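Local coordinates for UPF0749 protein MT1873 (Mycobacterium tuberculosis, PDB 3GMG) that is of unknown function, belongs to the DUF881 (UPF0749) family and is represented here by the C-terminal part of a predicted membrane protein, at residues I71-R76 with K98-P103. Residues are numbered along the deposited sequence; the frame is centred on the assembly and turned at random.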
loop_
_atom_site.group_PDB
_atom_site.type_symbol
_atom_site.label_atom_id
_atom_site.label_comp_id
_atom_site.label_asym_id
_atom_site.label_seq_id
_atom_site.Cartn_x
_atom_site.Cartn_y
_atom_site.Cartn_z
ATOM N N ILE A 71 -6.241 -12.280 8.012
ATOM C CA ILE A 71 -5.351 -13.402 8.338
ATOM C C ILE A 71 -5.562 -13.773 9.800
ATOM O O ILE A 71 -5.443 -12.913 10.658
ATOM C CB ILE A 71 -3.887 -13.036 8.090
ATOM C CG1 ILE A 71 -3.694 -12.665 6.616
ATOM C CG2 ILE A 71 -2.963 -14.201 8.472
ATOM C CD1 ILE A 71 -2.341 -12.080 6.293
ATOM N N ASN A 72 -5.897 -15.035 10.057
ATOM C CA ASN A 72 -6.142 -15.553 11.408
ATOM C C ASN A 72 -5.108 -16.606 11.770
ATOM O O ASN A 72 -4.601 -17.333 10.909
ATOM C CB ASN A 72 -7.496 -16.253 11.485
ATOM C CG ASN A 72 -8.700 -15.312 11.343
ATOM O OD1 ASN A 72 -8.604 -14.133 11.582
ATOM N ND2 ASN A 72 -9.866 -15.880 11.025
ATOM N N ASP A 73 -4.844 -16.736 13.066
ATOM C CA ASP A 73 -4.328 -18.006 13.605
ATOM C C ASP A 73 -5.315 -18.472 14.664
ATOM O O ASP A 73 -6.445 -17.990 14.692
ATOM C CB ASP A 73 -2.864 -17.926 14.063
ATOM C CG ASP A 73 -2.659 -17.204 15.386
ATOM O OD1 ASP A 73 -3.589 -16.578 15.950
ATOM O OD2 ASP A 73 -1.506 -17.263 15.880
ATOM N N ALA A 74 -4.919 -19.409 15.522
ATOM C CA ALA A 74 -5.856 -19.955 16.497
ATOM C C ALA A 74 -6.389 -18.900 17.459
ATOM O O ALA A 74 -7.471 -19.091 18.033
ATOM C CB ALA A 74 -5.199 -21.099 17.283
ATOM N N HIS A 75 -5.650 -17.815 17.666
ATOM C CA HIS A 75 -5.985 -16.857 18.708
ATOM C C HIS A 75 -6.160 -15.424 18.255
ATOM O O HIS A 75 -6.791 -14.650 18.960
ATOM C CB HIS A 75 -4.884 -16.857 19.772
ATOM C CG HIS A 75 -4.556 -18.216 20.308
ATOM N ND1 HIS A 75 -5.454 -18.967 21.035
ATOM C CD2 HIS A 75 -3.434 -18.964 20.204
ATOM C CE1 HIS A 75 -4.894 -20.119 21.364
ATOM N NE2 HIS A 75 -3.667 -20.141 20.875
ATOM N N ARG A 76 -5.565 -15.048 17.123
ATOM C CA ARG A 76 -5.510 -13.641 16.721
ATOM C C ARG A 76 -5.957 -13.440 15.280
ATOM O O ARG A 76 -5.950 -14.380 14.494
ATOM C CB ARG A 76 -4.099 -13.106 16.900
ATOM C CG ARG A 76 -3.687 -13.025 18.388
ATOM C CD ARG A 76 -2.191 -12.910 18.557
ATOM N NE ARG A 76 -1.487 -14.085 18.034
ATOM C CZ ARG A 76 -1.295 -15.237 18.686
ATOM N NH1 ARG A 76 -0.637 -16.221 18.081
ATOM N NH2 ARG A 76 -1.738 -15.418 19.937
ATOM N N LYS A 98 0.972 -8.087 15.014
ATOM C CA LYS A 98 0.415 -9.286 15.624
ATOM C C LYS A 98 1.226 -10.515 15.264
ATOM O O LYS A 98 1.422 -10.825 14.085
ATOM C CB LYS A 98 -1.041 -9.470 15.213
ATOM C CG LYS A 98 -1.910 -8.317 15.661
ATOM C CD LYS A 98 -3.340 -8.732 15.784
ATOM C CE LYS A 98 -4.199 -7.568 16.215
ATOM N NZ LYS A 98 -5.624 -7.855 15.962
ATOM N N VAL A 99 1.698 -11.217 16.293
ATOM C CA VAL A 99 2.486 -12.419 16.108
ATOM C C VAL A 99 1.544 -13.608 15.950
ATOM O O VAL A 99 0.704 -13.878 16.817
ATOM C CB VAL A 99 3.477 -12.650 17.274
ATOM C CG1 VAL A 99 4.303 -13.899 17.013
ATOM C CG2 VAL A 99 4.375 -11.407 17.473
ATOM N N LEU A 100 1.689 -14.297 14.818
ATOM C CA LEU A 100 0.847 -15.419 14.444
ATOM C C LEU A 100 1.683 -16.678 14.321
ATOM O O LEU A 100 2.847 -16.627 13.894
ATOM C CB LEU A 100 0.178 -15.147 13.086
ATOM C CG LEU A 100 -0.667 -13.884 12.942
ATOM C CD1 LEU A 100 -1.350 -13.878 11.576
ATOM C CD2 LEU A 100 -1.708 -13.758 14.039
ATOM N N SER A 101 1.092 -17.814 14.672
ATOM C CA SER A 101 1.729 -19.118 14.530
ATOM C C SER A 101 0.802 -20.095 13.834
ATOM O O SER A 101 -0.418 -19.987 13.955
ATOM C CB SER A 101 2.120 -19.657 15.904
ATOM O OG SER A 101 3.074 -18.783 16.467
ATOM N N PRO A 102 1.364 -21.054 13.088
ATOM C CA PRO A 102 0.489 -21.930 12.302
ATOM C C PRO A 102 -0.298 -22.930 13.158
ATOM O O PRO A 102 0.115 -23.236 14.303
ATOM C CB PRO A 102 1.448 -22.648 11.349
ATOM C CG PRO A 102 2.764 -22.605 12.077
ATOM C CD PRO A 102 2.794 -21.346 12.872
ATOM N N PRO A 103 -1.414 -23.454 12.634
ATOM C CA PRO A 103 -1.911 -23.216 11.269
ATOM C C PRO A 103 -2.541 -21.842 11.096
ATOM O O PRO A 103 -2.983 -21.230 12.063
ATOM C CB PRO A 103 -2.944 -24.329 11.066
ATOM C CG PRO A 103 -3.413 -24.668 12.442
ATOM C CD PRO A 103 -2.230 -24.453 13.347
HETATM O O HOH W 1 -2.870 -21.358 14.875
#
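V99 meets R76 through its backbone: the carbonyl O of V99 takes a bond from R76 NE that is weak and of doubtful geometry. R76 NH1 lies 3.0 Å from V99 O as well. The arginine chain bends at chi3 (-62°), and NH1 makes a salt bridge to D73 OD2, within the same segment, at 2.6 Å. L100 comes next and supplies the apolar part. Its CD1 packs on CG2 of I71 at 3.5 Å, the two side chains crossing at about a right angle, while CD2 lies against the aliphatic CB of R76 and the carboxylate carbon of D73. V95 of strand 92-95 touches L100, and M54 and I58 of helix 51-63 touch I71. D73 OD1 accepts from H75 N, closing an Asx turn, and also from R76 N, making an Asx motif, in the link between the antiparallel strands 68-72 and 77-79; H75 N comes from above the carboxylate plane, R76 N nearly along the C-O axis. OD2 is shared between R76 NH1 and S101 N. S101 N donates to D73 OD2 at 2.9 Å, nearly straight (166°), on the anti side and slightly out of the carboxylate plane. The carboxylate therefore ties the turn to the end of strand 98-100, and the arginine probably favours its negative charge. S101 OG turns elsewhere, to G91 O. The peptide bond between P102 and P103 is cis, and the carbonyl O of P103 accepts from a water that in turn accepts from A74 N at 2.9 Å, bridging the two segments where strand 104-109 is about to begin.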